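Local atomic coordinates of DnaJ homolog subfamily C member 3 (Mus musculus, PDB entry 3IEG), a protein that acts as a co-chaperone in the endoplasmic reticulum stress response, binding misfolded proteins through its TPR domain and stimulating the ATPase of HSPA8. Residues Cys150-Glu155 and Ser181-Asp186. Residues are numbered along the deposited sequence; the frame is centred on the assembly and turned at random.
Sequences CVWDAE and SKLKSD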
ATOM      1  N   CYS A 150      -3.348  18.778  -2.894  1.00 31.38           N
ATOM      2  CA  CYS A 150      -2.068  18.600  -2.235  1.00 30.93           C
ATOM      3  C   CYS A 150      -1.662  17.139  -2.382  1.00 31.09           C
ATOM      4  O   CYS A 150      -1.762  16.340  -1.434  1.00 31.50           O
ATOM      5  CB  CYS A 150      -2.162  19.001  -0.770  1.00 30.72           C
ATOM      6  SG  CYS A 150      -2.818  20.652  -0.499  1.00 31.02           S
ATOM      7  N   VAL A 151      -1.216  16.798  -3.586  1.00 30.51           N
ATOM      8  CA  VAL A 151      -0.981  15.413  -3.974  1.00 30.13           C
ATOM      9  C   VAL A 151       0.327  14.852  -3.418  1.00 30.08           C
ATOM     10  O   VAL A 151       0.496  13.636  -3.349  1.00 30.92           O
ATOM     11  CB  VAL A 151      -1.042  15.225  -5.525  1.00 30.35           C
ATOM     12  CG1 VAL A 151      -2.482  15.383  -6.048  1.00 30.14           C
ATOM     13  CG2 VAL A 151      -0.103  16.202  -6.245  1.00 30.23           C
ATOM     14  N   TRP A 152       1.245  15.723  -3.018  1.00 29.42           N
ATOM     15  CA  TRP A 152       2.523  15.278  -2.470  1.00 29.11           C
ATOM     16  C   TRP A 152       2.604  15.501  -0.953  1.00 29.40           C
ATOM     17  O   TRP A 152       3.689  15.499  -0.363  1.00 29.21           O
ATOM     18  CB  TRP A 152       3.699  15.955  -3.190  1.00 28.59           C
ATOM     19  CG  TRP A 152       3.693  15.790  -4.694  1.00 27.87           C
ATOM     20  CD1 TRP A 152       3.198  14.729  -5.414  1.00 27.38           C
ATOM     21  CD2 TRP A 152       4.221  16.707  -5.651  1.00 26.78           C
ATOM     22  NE1 TRP A 152       3.374  14.943  -6.760  1.00 27.03           N
ATOM     23  CE2 TRP A 152       4.002  16.148  -6.936  1.00 27.01           C
ATOM     24  CE3 TRP A 152       4.854  17.954  -5.554  1.00 27.10           C
ATOM     25  CZ2 TRP A 152       4.391  16.795  -8.110  1.00 26.94           C
ATOM     26  CZ3 TRP A 152       5.244  18.603  -6.729  1.00 27.26           C
ATOM     27  CH2 TRP A 152       5.006  18.018  -7.989  1.00 27.67           C
ATOM     28  N   ASP A 153       1.443  15.695  -0.335  1.00 29.46           N
ATOM     29  CA  ASP A 153       1.346  15.822   1.103  1.00 29.96           C
ATOM     30  C   ASP A 153       1.366  14.425   1.722  1.00 30.25           C
ATOM     31  O   ASP A 153       0.347  13.728   1.765  1.00 30.43           O
ATOM     32  CB  ASP A 153       0.066  16.569   1.465  1.00 30.09           C
ATOM     33  CG  ASP A 153      -0.004  16.961   2.935  1.00 31.22           C
ATOM     34  OD1 ASP A 153       0.509  16.223   3.805  1.00 33.25           O
ATOM     35  OD2 ASP A 153      -0.595  18.016   3.226  1.00 31.46           O
ATOM     36  N   ALA A 154       2.537  14.011   2.186  1.00 30.44           N
ATOM     37  CA  ALA A 154       2.705  12.658   2.695  1.00 30.34           C
ATOM     38  C   ALA A 154       1.944  12.437   3.995  1.00 30.44           C
ATOM     39  O   ALA A 154       1.324  11.400   4.170  1.00 30.41           O
ATOM     40  CB  ALA A 154       4.185  12.318   2.862  1.00 30.00           C
ATOM     41  N   GLU A 155       1.978  13.413   4.896  1.00 30.90           N
ATOM     42  CA  GLU A 155       1.421  13.218   6.239  1.00 31.67           C
ATOM     43  C   GLU A 155      -0.117  13.130   6.240  1.00 31.58           C
ATOM     44  O   GLU A 155      -0.695  12.365   7.019  1.00 32.15           O
ATOM     45  CB  GLU A 155       1.906  14.279   7.252  1.00 31.62           C
ATOM     46  CG  GLU A 155       3.227  15.031   6.934  1.00 35.09           C
ATOM     47  CD  GLU A 155       4.395  14.142   6.510  1.00 37.71           C
ATOM     48  OE1 GLU A 155       4.873  13.354   7.343  1.00 38.59           O
ATOM     49  OE2 GLU A 155       4.843  14.255   5.342  1.00 38.43           O
ATOM     50  N   SER A 181       4.793   6.415   0.987  1.00 40.34           N
ATOM     51  CA  SER A 181       6.189   5.988   1.063  1.00 41.24           C
ATOM     52  C   SER A 181       6.981   6.417  -0.168  1.00 42.08           C
ATOM     53  O   SER A 181       8.175   6.669  -0.086  1.00 41.82           O
ATOM     54  CB  SER A 181       6.280   4.470   1.253  1.00 41.06           C
ATOM     55  OG  SER A 181       5.704   3.792   0.157  1.00 40.13           O
ATOM     56  N   LYS A 182       6.296   6.501  -1.302  1.00 43.42           N
ATOM     57  CA  LYS A 182       6.894   6.993  -2.539  1.00 45.12           C
ATOM     58  C   LYS A 182       7.173   8.507  -2.523  1.00 45.74           C
ATOM     59  O   LYS A 182       7.868   9.011  -3.392  1.00 45.99           O
ATOM     60  CB  LYS A 182       5.999   6.629  -3.733  1.00 45.20           C
ATOM     61  CG  LYS A 182       6.089   5.167  -4.146  1.00 47.30           C
ATOM     62  CD  LYS A 182       4.839   4.721  -4.891  1.00 51.22           C
ATOM     63  CE  LYS A 182       4.729   3.184  -4.902  1.00 54.15           C
ATOM     64  NZ  LYS A 182       3.301   2.699  -4.831  1.00 55.58           N
ATOM     65  N   LEU A 183       6.636   9.225  -1.540  1.00 46.72           N
ATOM     66  CA  LEU A 183       6.740  10.687  -1.497  1.00 47.67           C
ATOM     67  C   LEU A 183       7.776  11.137  -0.485  1.00 48.66           C
ATOM     68  O   LEU A 183       8.322  12.228  -0.601  1.00 48.82           O
ATOM     69  CB  LEU A 183       5.383  11.320  -1.156  1.00 47.33           C
ATOM     70  CG  LEU A 183       4.204  11.005  -2.085  1.00 46.35           C
ATOM     71  CD1 LEU A 183       2.883  11.306  -1.412  1.00 45.55           C
ATOM     72  CD2 LEU A 183       4.322  11.748  -3.391  1.00 44.71           C
ATOM     73  N   LYS A 184       8.031  10.284   0.501  1.00 49.89           N
ATOM     74  CA  LYS A 184       8.941  10.559   1.609  1.00 51.08           C
ATOM     75  C   LYS A 184      10.107   9.554   1.543  1.00 51.48           C
ATOM     76  O   LYS A 184       9.967   8.473   0.969  1.00 51.56           O
ATOM     77  CB  LYS A 184       8.173  10.404   2.935  1.00 51.34           C
ATOM     78  CG  LYS A 184       8.507  11.437   4.006  1.00 53.52           C
ATOM     79  CD  LYS A 184       9.797  11.093   4.766  1.00 57.08           C
ATOM     80  CE  LYS A 184      10.681  12.327   5.030  1.00 58.01           C
ATOM     81  NZ  LYS A 184      10.245  13.090   6.241  1.00 58.59           N
ATOM     82  N   SER A 185      11.257   9.904   2.115  1.00 52.00           N
ATOM     83  CA  SER A 185      12.377   8.954   2.217  1.00 52.12           C
ATOM     84  C   SER A 185      12.306   8.154   3.535  1.00 52.24           C
ATOM     85  O   SER A 185      12.333   6.914   3.521  1.00 52.32           O
ATOM     86  CB  SER A 185      13.729   9.666   2.068  1.00 52.06           C
ATOM     87  OG  SER A 185      14.182  10.194   3.309  1.00 52.28           O
ATOM     88  N   ASP A 186      12.214   8.866   4.661  1.00 52.07           N
ATOM     89  CA  ASP A 186      12.035   8.240   5.974  1.00 52.13           C
ATOM     90  C   ASP A 186      10.724   7.427   6.012  1.00 51.47           C
ATOM     91  O   ASP A 186       9.648   7.948   6.355  1.00 51.69           O
ATOM     92  CB  ASP A 186      12.086   9.298   7.094  1.00 52.53           C
ATOM     93  CG  ASP A 186      11.748   8.724   8.480  1.00 54.30           C
ATOM     94  OD1 ASP A 186      11.953   7.503   8.715  1.00 56.35           O
ATOM     95  OD2 ASP A 186      11.272   9.506   9.339  1.00 56.06           O
TER
HETATM   96  O   HOH W   1       7.480  14.421   5.100  1.00 59.73           O
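Leu-183 packs against Trp-152 and Ala-154 in the tetratricopeptide repeat (TPR) domain, where the turn and helix start after helix 136-149 meet the loop leading to helix 188-201. Residues 150-153 link helix 136-149 of TPR 4 to helix 154-166, the first helix of TPR 5. The segment 181-186 leads from helix 170-181, the second helix of TPR 5, to helix 188-201. The contact thus lies beside the start and the finish of one helical hairpin.

The packed part is apolar and centres on Leu-183. Its CG lies anti to its carbonyl carbon (chi1 -58°), and its two methyls reach the turn of the other segment. CD2 of Leu-183 meets CD1 of Trp-152 at 3.8 Å, approaching the indole obliquely. The two side chains cross at about a right angle. CD1 of Leu-183 lies 3.9 Å from the carbonyl O of Val-151. CB of Leu-183 lies 4.3 Å from CB of Ala-154. An alanine in place of Leu-183 would probably leave CD1 of Trp-152 without its methyl neighbour and open a gap over the turn. Val-151 lays CG2 over one face of the Trp-152 indole, 3.6 Å above the plane and offset toward the rim. Trp-152 also touches Leu-80 and Lys-83, so its side chain reaches helix 71-84 as well.

At the end of the turn, Asp-153 is the N-cap of helix 154-166, its OD1 accepting from N of Leu-156.

The other side is looser and wetter. CB of Lys-184 lies near CB of Ala-154. The charged ends of Lys-184 and Glu-155 do not touch, with NZ of Lys-184 and OE1 of Glu-155 5.5 Å apart. A water spans them instead: it accepts from NZ of Lys-184 at 3.3 Å and donates to OE2 of Glu-155 at 2.7 Å.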